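Long-range contacts in ectonucleoside triphosphate diphosphohydrolase 4 (Homo sapiens, PDB 6WG5), which belongs to the GDA1/CD39 family of nucleoside phosphatases, whose fold is related to that of the actin-like ATPases: residues 273-281 and 365-373; 287-298 and 328-339. All coordinates share one frame; numbering follows the deposited sequence.

Interaction 1. Residues 273-281 and 365-373; sequences VYVATFLGF and SLNGVYQPP. With NAG (2-acetamido-2-deoxy-beta-D-glucopyranose), chain B.
Three aromatic rings of residues 273-281 rest on the irregular chain 365-373. Pro372 lies over one face of the Tyr274 ring, its CD 3.4 Å from the ring centroid and 18° off the normal, a CH-pi contact. Leu366 CB covers one face of the Phe278 ring less centrally, at 4.1 Å from the centroid, while Val369 CB meets the edge of the same ring at CE1 (3.7 Å). Phe281 has Leu366 CD1 near its CD1 and the amide carbon of Asn367 near its CZ. Tyr274 and Phe278 point from the same side of strand 270-279, an inner strand of a mixed six-stranded sheet, and Phe281 follows in the type II turn at its end; the loop between helix 345-352 and strand 381-385 runs along that side. Swung away from the backbone N (chi1 165°), the Tyr274 ring carries its hydroxyl to Tyr370 O, donating a 2.8 Å hydrogen bond with the OH tilted 15° from the carbonyl plane. A water donates to Tyr274 OH and to Gln371 OE1 and is hydrogen-bonded to Ser365 OG (2.6 Å), joining three polar groups in a buried contact; Gln371 NE2 turns to Phe457 O. Beyond Phe281 lies the acetamido methyl of the NAG, C8 being 3.2 Å from Phe281 CE2.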
# COMPACT_ATOMS: atom_id res chain seq x y z
N VAL A 273 2.34 -11.80 -8.52
CA VAL A 273 2.30 -10.38 -8.18
C VAL A 273 3.71 -9.90 -7.89
O VAL A 273 4.44 -10.52 -7.10
CB VAL A 273 1.38 -10.11 -6.98
CG1 VAL A 273 1.33 -8.62 -6.67
CG2 VAL A 273 -0.02 -10.65 -7.25
N TYR A 274 4.09 -8.80 -8.53
CA TYR A 274 5.37 -8.14 -8.30
C TYR A 274 5.19 -7.05 -7.26
O TYR A 274 4.24 -6.28 -7.33
CB TYR A 274 5.90 -7.55 -9.61
CG TYR A 274 7.02 -6.54 -9.46
CD1 TYR A 274 6.76 -5.18 -9.47
CD2 TYR A 274 8.34 -6.96 -9.32
CE1 TYR A 274 7.78 -4.26 -9.34
CE2 TYR A 274 9.37 -6.04 -9.19
CZ TYR A 274 9.08 -4.69 -9.21
OH TYR A 274 10.10 -3.78 -9.08
N VAL A 275 6.09 -7.01 -6.28
CA VAL A 275 6.03 -6.05 -5.19
C VAL A 275 7.42 -5.47 -4.97
O VAL A 275 8.38 -6.22 -4.77
CB VAL A 275 5.50 -6.69 -3.89
CG1 VAL A 275 5.46 -5.67 -2.76
CG2 VAL A 275 4.13 -7.29 -4.11
N ALA A 276 7.52 -4.14 -5.01
CA ALA A 276 8.79 -3.47 -4.79
C ALA A 276 8.57 -2.27 -3.88
O ALA A 276 7.62 -1.51 -4.07
CB ALA A 276 9.42 -3.01 -6.11
N THR A 277 9.45 -2.11 -2.89
CA THR A 277 9.42 -0.99 -1.96
C THR A 277 10.76 -0.27 -2.05
O THR A 277 11.81 -0.92 -2.06
CB THR A 277 9.16 -1.46 -0.53
OG1 THR A 277 8.04 -2.36 -0.52
CG2 THR A 277 8.86 -0.28 0.37
N PHE A 278 10.72 1.06 -2.11
CA PHE A 278 11.92 1.87 -2.32
C PHE A 278 12.07 2.84 -1.15
O PHE A 278 11.43 3.90 -1.12
CB PHE A 278 11.82 2.61 -3.65
CG PHE A 278 11.71 1.69 -4.84
CD1 PHE A 278 12.85 1.16 -5.43
CD2 PHE A 278 10.48 1.35 -5.36
CE1 PHE A 278 12.76 0.31 -6.52
CE2 PHE A 278 10.37 0.50 -6.45
CZ PHE A 278 11.51 -0.02 -7.03
N LEU A 279 12.92 2.48 -0.20
CA LEU A 279 13.20 3.34 0.95
C LEU A 279 13.98 4.57 0.50
O LEU A 279 14.95 4.46 -0.25
CB LEU A 279 13.99 2.57 2.01
CG LEU A 279 13.19 1.90 3.13
CD1 LEU A 279 12.73 2.94 4.15
CD2 LEU A 279 12.01 1.11 2.59
N GLY A 280 13.56 5.73 0.97
CA GLY A 280 14.20 6.97 0.60
C GLY A 280 13.76 7.54 -0.73
O GLY A 280 14.41 8.46 -1.24
N PHE A 281 12.67 7.03 -1.31
CA PHE A 281 12.14 7.53 -2.57
C PHE A 281 10.72 8.05 -2.42
O PHE A 281 10.01 8.20 -3.42
CB PHE A 281 12.22 6.44 -3.64
CG PHE A 281 13.62 6.06 -4.00
CD1 PHE A 281 14.24 6.60 -5.12
CD2 PHE A 281 14.34 5.18 -3.20
CE1 PHE A 281 15.54 6.27 -5.44
CE2 PHE A 281 15.64 4.84 -3.53
CZ PHE A 281 16.24 5.39 -4.65
N SER A 365 13.94 0.06 -12.79
CA SER A 365 13.25 1.31 -12.50
C SER A 365 14.09 2.17 -11.57
O SER A 365 15.11 2.73 -11.98
CB SER A 365 11.87 1.03 -11.90
OG SER A 365 11.97 0.18 -10.78
N LEU A 366 13.67 2.29 -10.31
CA LEU A 366 14.41 3.09 -9.35
C LEU A 366 15.53 2.27 -8.73
O LEU A 366 15.39 1.07 -8.50
CB LEU A 366 13.49 3.60 -8.24
CG LEU A 366 12.25 4.39 -8.65
CD1 LEU A 366 11.46 4.79 -7.42
CD2 LEU A 366 12.63 5.61 -9.46
N ASN A 367 16.65 2.94 -8.45
CA ASN A 367 17.75 2.33 -7.70
C ASN A 367 18.28 1.07 -8.37
O ASN A 367 18.87 0.22 -7.71
CB ASN A 367 17.30 2.01 -6.27
CG ASN A 367 18.35 2.34 -5.23
OD1 ASN A 367 19.31 3.07 -5.50
ND2 ASN A 367 18.18 1.80 -4.03
N GLY A 368 18.09 0.95 -9.69
CA GLY A 368 18.56 -0.22 -10.40
C GLY A 368 17.84 -1.51 -10.07
O GLY A 368 18.38 -2.59 -10.30
N VAL A 369 16.63 -1.43 -9.53
CA VAL A 369 15.87 -2.61 -9.13
C VAL A 369 15.12 -3.14 -10.34
O VAL A 369 14.60 -2.37 -11.16
CB VAL A 369 14.91 -2.29 -7.97
CG1 VAL A 369 14.00 -3.47 -7.67
CG2 VAL A 369 15.69 -1.89 -6.73
N TYR A 370 15.06 -4.47 -10.46
CA TYR A 370 14.38 -5.09 -11.59
C TYR A 370 12.88 -4.82 -11.54
O TYR A 370 12.28 -4.80 -10.46
CB TYR A 370 14.65 -6.59 -11.61
CG TYR A 370 13.72 -7.35 -12.52
CD1 TYR A 370 13.92 -7.36 -13.90
CD2 TYR A 370 12.63 -8.05 -12.02
CE1 TYR A 370 13.07 -8.06 -14.74
CE2 TYR A 370 11.78 -8.75 -12.85
CZ TYR A 370 12.00 -8.75 -14.21
OH TYR A 370 11.16 -9.44 -15.04
N GLN A 371 12.29 -4.63 -12.71
CA GLN A 371 10.85 -4.42 -12.84
C GLN A 371 10.31 -5.25 -13.99
O GLN A 371 10.77 -5.08 -15.13
CB GLN A 371 10.54 -2.94 -13.06
CG GLN A 371 9.06 -2.63 -13.21
CD GLN A 371 8.78 -1.15 -13.37
OE1 GLN A 371 9.07 -0.35 -12.48
NE2 GLN A 371 8.21 -0.77 -14.51
N PRO A 372 9.36 -6.15 -13.76
CA PRO A 372 8.81 -6.92 -14.87
C PRO A 372 8.09 -6.02 -15.84
O PRO A 372 7.53 -4.97 -15.45
CB PRO A 372 7.85 -7.90 -14.18
CG PRO A 372 8.19 -7.87 -12.74
CD PRO A 372 8.74 -6.52 -12.48
N PRO A 373 8.05 -6.38 -17.12
CA PRO A 373 7.36 -5.53 -18.09
C PRO A 373 5.89 -5.38 -17.75
O PRO A 373 5.24 -6.32 -17.29
CB PRO A 373 7.56 -6.27 -19.42
CG PRO A 373 7.76 -7.69 -19.03
CD PRO A 373 8.50 -7.65 -17.72
C1 NAG B . 21.19 6.54 -4.40
C2 NAG B . 21.03 6.02 -2.96
C3 NAG B . 22.18 6.49 -2.08
C4 NAG B . 23.53 6.20 -2.73
C5 NAG B . 23.56 6.73 -4.15
C6 NAG B . 24.82 6.37 -4.90
C7 NAG B . 18.82 5.63 -1.96
C8 NAG B . 17.58 6.27 -1.40
N2 NAG B . 19.76 6.46 -2.40
O3 NAG B . 22.10 5.84 -0.82
O4 NAG B . 24.56 6.85 -1.99
O5 NAG B . 22.47 6.18 -4.89
O6 NAG B . 24.67 6.60 -6.30
O7 NAG B . 18.95 4.41 -2.01
O HOH W 1 9.87 -1.07 -9.91

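Interaction 2. Residues 287-298 and 328-339; sequences RQRYEDRIFANT and DEIQQNGQTIYL. With NAG (2-acetamido-2-deoxy-beta-D-glucopyranose), chain B.
Phe295 is the main bump of the helix, lodged against the hairpin formed by residues 328-339. Gln332 CB sits above the centre of one ring face, 3.6 Å from the centroid and 13° off the normal, in a CH-pi contact. Gln335 CB closes the ring edge at CZ, and Ile337 CG1 packs against CD2 at 3.7 Å. The ring thus fills a hollow walled by residues of both strands beside the turn; a chi1 of -176°, which sets CG trans to the main-chain nitrogen, sends it there. One helical turn back, the hairpin supplies the bump: Ile330 CD1 enters a notch between Glu291 and Ile294, 3.8 Å from Glu291 CB and 3.9 Å from Ile294 CG2. Leu339 CD2 flanks the same Ile294 methyl. The arrangement is a helix laid across a two-stranded antiparallel hairpin, closed by a type I' turn from Gln332 to Gln335; the axis of helix 287-296 crosses strand 328-332 at 78°, with 9.4 Å between the axes. Alternate residues Ile330 and Gln332, and across the hairpin Ile337 and Leu339, direct their side chains to the helix; Gln335 starts toward it and then bends off. Near the helix's C-terminal end, Thr298 OG1 donates to Phe295 O and also touches Ile337 CD1 (3.5 Å). Toward Arg287 the contact becomes largely polar. Arg287 NE bonds to Glu291 OE2 at 2.7 Å, a salt bridge that steadies the guanidinium beside Asp328, whose OD2 makes a long one to Arg287 NH2. The two carboxylates come within 4.1 Å at Glu291 OE2 and Asp328 OD2; the arginine, together with Lys440 on Asp328 OD1, probably offsets their repulsion. Asp319 takes Arg287 NH1, extending the network to strand 317-319, which pairs with strand 335-341.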
# COMPACT_ATOMS: atom_id res chain seq x y z
N ARG A 287 12.84 15.12 -1.09
CA ARG A 287 13.15 16.52 -0.84
C ARG A 287 14.32 16.65 0.12
O ARG A 287 15.17 17.54 -0.05
CB ARG A 287 11.91 17.23 -0.27
CG ARG A 287 12.16 18.66 0.20
CD ARG A 287 12.49 19.60 -0.95
NE ARG A 287 13.00 20.88 -0.47
CZ ARG A 287 13.34 21.90 -1.25
NH1 ARG A 287 13.21 21.81 -2.57
NH2 ARG A 287 13.81 23.02 -0.71
N GLN A 288 14.40 15.78 1.13
CA GLN A 288 15.51 15.86 2.07
C GLN A 288 16.83 15.47 1.40
O GLN A 288 17.86 16.11 1.62
CB GLN A 288 15.24 14.96 3.28
CG GLN A 288 16.29 15.05 4.37
CD GLN A 288 16.47 16.46 4.89
OE1 GLN A 288 15.52 17.07 5.41
NE2 GLN A 288 17.67 17.00 4.76
N ARG A 289 16.81 14.42 0.57
CA ARG A 289 18.01 14.05 -0.17
C ARG A 289 18.43 15.17 -1.11
O ARG A 289 19.63 15.40 -1.32
CB ARG A 289 17.76 12.76 -0.95
CG ARG A 289 17.48 11.55 -0.08
CD ARG A 289 16.96 10.39 -0.91
NE ARG A 289 17.84 10.13 -2.04
CZ ARG A 289 17.46 9.56 -3.18
NH1 ARG A 289 18.34 9.38 -4.15
NH2 ARG A 289 16.20 9.19 -3.36
N TYR A 290 17.46 15.89 -1.68
CA TYR A 290 17.76 17.00 -2.57
C TYR A 290 18.40 18.15 -1.80
O TYR A 290 19.42 18.71 -2.22
CB TYR A 290 16.48 17.45 -3.28
CG TYR A 290 16.63 18.69 -4.13
CD1 TYR A 290 17.40 18.68 -5.28
CD2 TYR A 290 15.96 19.87 -3.80
CE1 TYR A 290 17.53 19.81 -6.06
CE2 TYR A 290 16.08 21.00 -4.58
CZ TYR A 290 16.87 20.97 -5.71
OH TYR A 290 16.99 22.10 -6.49
N GLU A 291 17.82 18.52 -0.65
CA GLU A 291 18.41 19.57 0.17
C GLU A 291 19.80 19.17 0.67
O GLU A 291 20.68 20.03 0.80
CB GLU A 291 17.49 19.89 1.35
CG GLU A 291 16.18 20.56 0.94
CD GLU A 291 15.28 20.86 2.13
OE1 GLU A 291 15.68 20.58 3.28
OE2 GLU A 291 14.16 21.38 1.90
N ASP A 292 20.01 17.89 0.96
CA ASP A 292 21.32 17.43 1.41
C ASP A 292 22.39 17.73 0.38
O ASP A 292 23.52 18.11 0.73
CB ASP A 292 21.28 15.94 1.73
CG ASP A 292 20.59 15.63 3.04
OD1 ASP A 292 20.46 16.55 3.88
OD2 ASP A 292 20.19 14.46 3.24
N ARG A 293 22.07 17.56 -0.91
CA ARG A 293 23.08 17.79 -1.94
C ARG A 293 23.30 19.28 -2.18
O ARG A 293 24.43 19.70 -2.46
CB ARG A 293 22.69 17.09 -3.24
CG ARG A 293 23.90 16.73 -4.10
CD ARG A 293 23.52 16.27 -5.50
NE ARG A 293 23.21 14.84 -5.56
CZ ARG A 293 22.92 14.18 -6.68
NH1 ARG A 293 22.89 14.82 -7.84
NH2 ARG A 293 22.65 12.88 -6.64
N ILE A 294 22.24 20.09 -2.09
CA ILE A 294 22.41 21.54 -2.13
C ILE A 294 23.35 21.98 -1.03
O ILE A 294 24.27 22.78 -1.24
CB ILE A 294 21.05 22.24 -2.02
CG1 ILE A 294 20.21 21.99 -3.28
CG2 ILE A 294 21.24 23.75 -1.80
CD1 ILE A 294 18.80 22.53 -3.19
N PHE A 295 23.14 21.46 0.18
CA PHE A 295 23.99 21.83 1.31
C PHE A 295 25.43 21.39 1.08
O PHE A 295 26.37 22.17 1.28
CB PHE A 295 23.44 21.22 2.60
CG PHE A 295 24.20 21.62 3.82
CD1 PHE A 295 25.27 20.86 4.26
CD2 PHE A 295 23.86 22.76 4.52
CE1 PHE A 295 25.99 21.24 5.39
CE2 PHE A 295 24.57 23.14 5.64
CZ PHE A 295 25.63 22.38 6.08
N ALA A 296 25.61 20.14 0.65
CA ALA A 296 26.96 19.62 0.46
C ALA A 296 27.69 20.36 -0.66
O ALA A 296 28.90 20.58 -0.57
CB ALA A 296 26.91 18.12 0.16
N ASN A 297 26.97 20.74 -1.71
CA ASN A 297 27.59 21.36 -2.87
C ASN A 297 27.93 22.83 -2.66
O ASN A 297 28.40 23.48 -3.60
CB ASN A 297 26.68 21.22 -4.10
CG ASN A 297 26.72 19.82 -4.69
OD1 ASN A 297 27.65 19.05 -4.43
ND2 ASN A 297 25.71 19.49 -5.49
N THR A 298 27.72 23.37 -1.46
CA THR A 298 28.07 24.76 -1.21
C THR A 298 29.54 25.03 -1.49
O THR A 298 29.90 26.13 -1.93
CB THR A 298 27.73 25.14 0.23
OG1 THR A 298 26.32 24.97 0.45
CG2 THR A 298 28.11 26.58 0.53
N ASP A 328 13.38 30.09 1.91
CA ASP A 328 13.58 28.90 2.73
C ASP A 328 15.05 28.82 3.11
O ASP A 328 15.89 29.54 2.56
CB ASP A 328 13.13 27.63 1.98
CG ASP A 328 13.02 26.42 2.88
OD1 ASP A 328 12.78 26.60 4.10
OD2 ASP A 328 13.16 25.28 2.38
N GLU A 329 15.36 27.95 4.06
CA GLU A 329 16.74 27.80 4.49
C GLU A 329 16.99 26.36 4.92
O GLU A 329 16.09 25.67 5.41
CB GLU A 329 17.08 28.77 5.64
CG GLU A 329 16.28 28.54 6.91
CD GLU A 329 16.39 29.71 7.87
OE1 GLU A 329 16.50 30.86 7.40
OE2 GLU A 329 16.37 29.47 9.10
N ILE A 330 18.24 25.92 4.73
CA ILE A 330 18.69 24.59 5.12
C ILE A 330 19.65 24.74 6.29
O ILE A 330 20.64 25.48 6.19
CB ILE A 330 19.38 23.86 3.95
CG1 ILE A 330 18.45 23.79 2.74
CG2 ILE A 330 19.82 22.46 4.37
CD1 ILE A 330 19.13 23.33 1.47
N GLN A 331 19.37 24.04 7.38
CA GLN A 331 20.21 24.07 8.57
C GLN A 331 20.78 22.68 8.80
O GLN A 331 20.03 21.70 8.87
CB GLN A 331 19.42 24.54 9.79
CG GLN A 331 19.29 26.05 9.87
CD GLN A 331 17.97 26.49 10.45
OE1 GLN A 331 17.33 25.77 11.21
NE2 GLN A 331 17.54 27.70 10.09
N GLN A 332 22.10 22.59 8.91
CA GLN A 332 22.78 21.30 8.95
C GLN A 332 24.19 21.51 9.47
O GLN A 332 24.93 22.34 8.93
CB GLN A 332 22.79 20.67 7.55
CG GLN A 332 23.05 19.18 7.50
CD GLN A 332 22.64 18.58 6.17
OE1 GLN A 332 21.54 18.82 5.68
NE2 GLN A 332 23.54 17.80 5.57
N ASN A 333 24.55 20.77 10.52
CA ASN A 333 25.86 20.89 11.16
C ASN A 333 26.09 22.29 11.72
O ASN A 333 27.22 22.78 11.77
CB ASN A 333 26.99 20.53 10.18
CG ASN A 333 26.86 19.13 9.63
OD1 ASN A 333 26.31 18.24 10.29
ND2 ASN A 333 27.36 18.92 8.42
N GLY A 334 25.02 22.95 12.16
CA GLY A 334 25.10 24.30 12.66
C GLY A 334 25.15 25.38 11.60
O GLY A 334 24.84 26.54 11.91
N GLN A 335 25.52 25.05 10.37
CA GLN A 335 25.54 26.01 9.29
C GLN A 335 24.11 26.30 8.81
O GLN A 335 23.14 25.66 9.23
CB GLN A 335 26.39 25.51 8.13
CG GLN A 335 27.86 25.32 8.47
CD GLN A 335 28.55 26.63 8.80
OE1 GLN A 335 28.72 27.49 7.93
NE2 GLN A 335 28.95 26.79 10.05
N THR A 336 24.00 27.27 7.91
CA THR A 336 22.72 27.64 7.32
C THR A 336 22.95 28.03 5.87
O THR A 336 23.87 28.78 5.56
CB THR A 336 22.07 28.80 8.08
OG1 THR A 336 21.56 28.31 9.33
CG2 THR A 336 20.92 29.42 7.28
N ILE A 337 22.09 27.51 4.99
CA ILE A 337 22.10 27.85 3.57
C ILE A 337 20.74 28.42 3.23
O ILE A 337 19.71 27.85 3.61
CB ILE A 337 22.44 26.63 2.69
CG1 ILE A 337 23.83 26.10 3.03
CG2 ILE A 337 22.35 26.99 1.21
CD1 ILE A 337 24.95 27.12 2.87
N TYR A 338 20.73 29.54 2.52
CA TYR A 338 19.50 30.26 2.21
C TYR A 338 19.09 29.99 0.77
O TYR A 338 19.92 29.97 -0.14
CB TYR A 338 19.69 31.76 2.44
CG TYR A 338 20.07 32.08 3.87
CD1 TYR A 338 19.09 32.22 4.85
CD2 TYR A 338 21.39 32.25 4.24
CE1 TYR A 338 19.43 32.51 6.16
CE2 TYR A 338 21.74 32.54 5.54
CZ TYR A 338 20.76 32.67 6.50
OH TYR A 338 21.10 32.97 7.80
N LEU A 339 17.79 29.79 0.57
CA LEU A 339 17.22 29.49 -0.74
C LEU A 339 16.16 30.51 -1.09
O LEU A 339 15.60 31.19 -0.22
CB LEU A 339 16.60 28.08 -0.77
CG LEU A 339 17.32 26.96 -0.01
CD1 LEU A 339 16.52 25.67 -0.10
CD2 LEU A 339 18.73 26.75 -0.54
C1 NAG B . 21.19 6.54 -4.40
C2 NAG B . 21.03 6.02 -2.96
C3 NAG B . 22.18 6.49 -2.08
C4 NAG B . 23.53 6.20 -2.73
C5 NAG B . 23.56 6.73 -4.15
C6 NAG B . 24.82 6.37 -4.90
C7 NAG B . 18.82 5.63 -1.96
C8 NAG B . 17.58 6.27 -1.40
N2 NAG B . 19.76 6.46 -2.40
O3 NAG B . 22.10 5.84 -0.82
O4 NAG B . 24.56 6.85 -1.99
O5 NAG B . 22.47 6.18 -4.89
O6 NAG B . 24.67 6.60 -6.30
O7 NAG B . 18.95 4.41 -2.01
O HOH W 2 14.57 22.58 5.27

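How the interactions relate
Both segments of interaction 2 lie between those of interaction 1 along the chain: strand 270-279 is followed directly by helix 283-296, and the hairpin 328-339 precedes 365-373 in sequence. Their centres are about 28 Å apart, yet they touch at Arg289. Its NH2 lies 2.9 Å from Gly280 O, a probable hydrogen bond, and 3.7 Å from Phe281 CE1, where the guanidinium makes a cation-pi contact with the ring. The NAG, part of a glycan attached to the protein, borders both: its C8 lies over one face of the Arg289 guanidinium, and its O7 is merely near Asn367 ND2, at 3.4 Å, while Asn367 OD1 is hydrogen-bonded to Asn357 ND2.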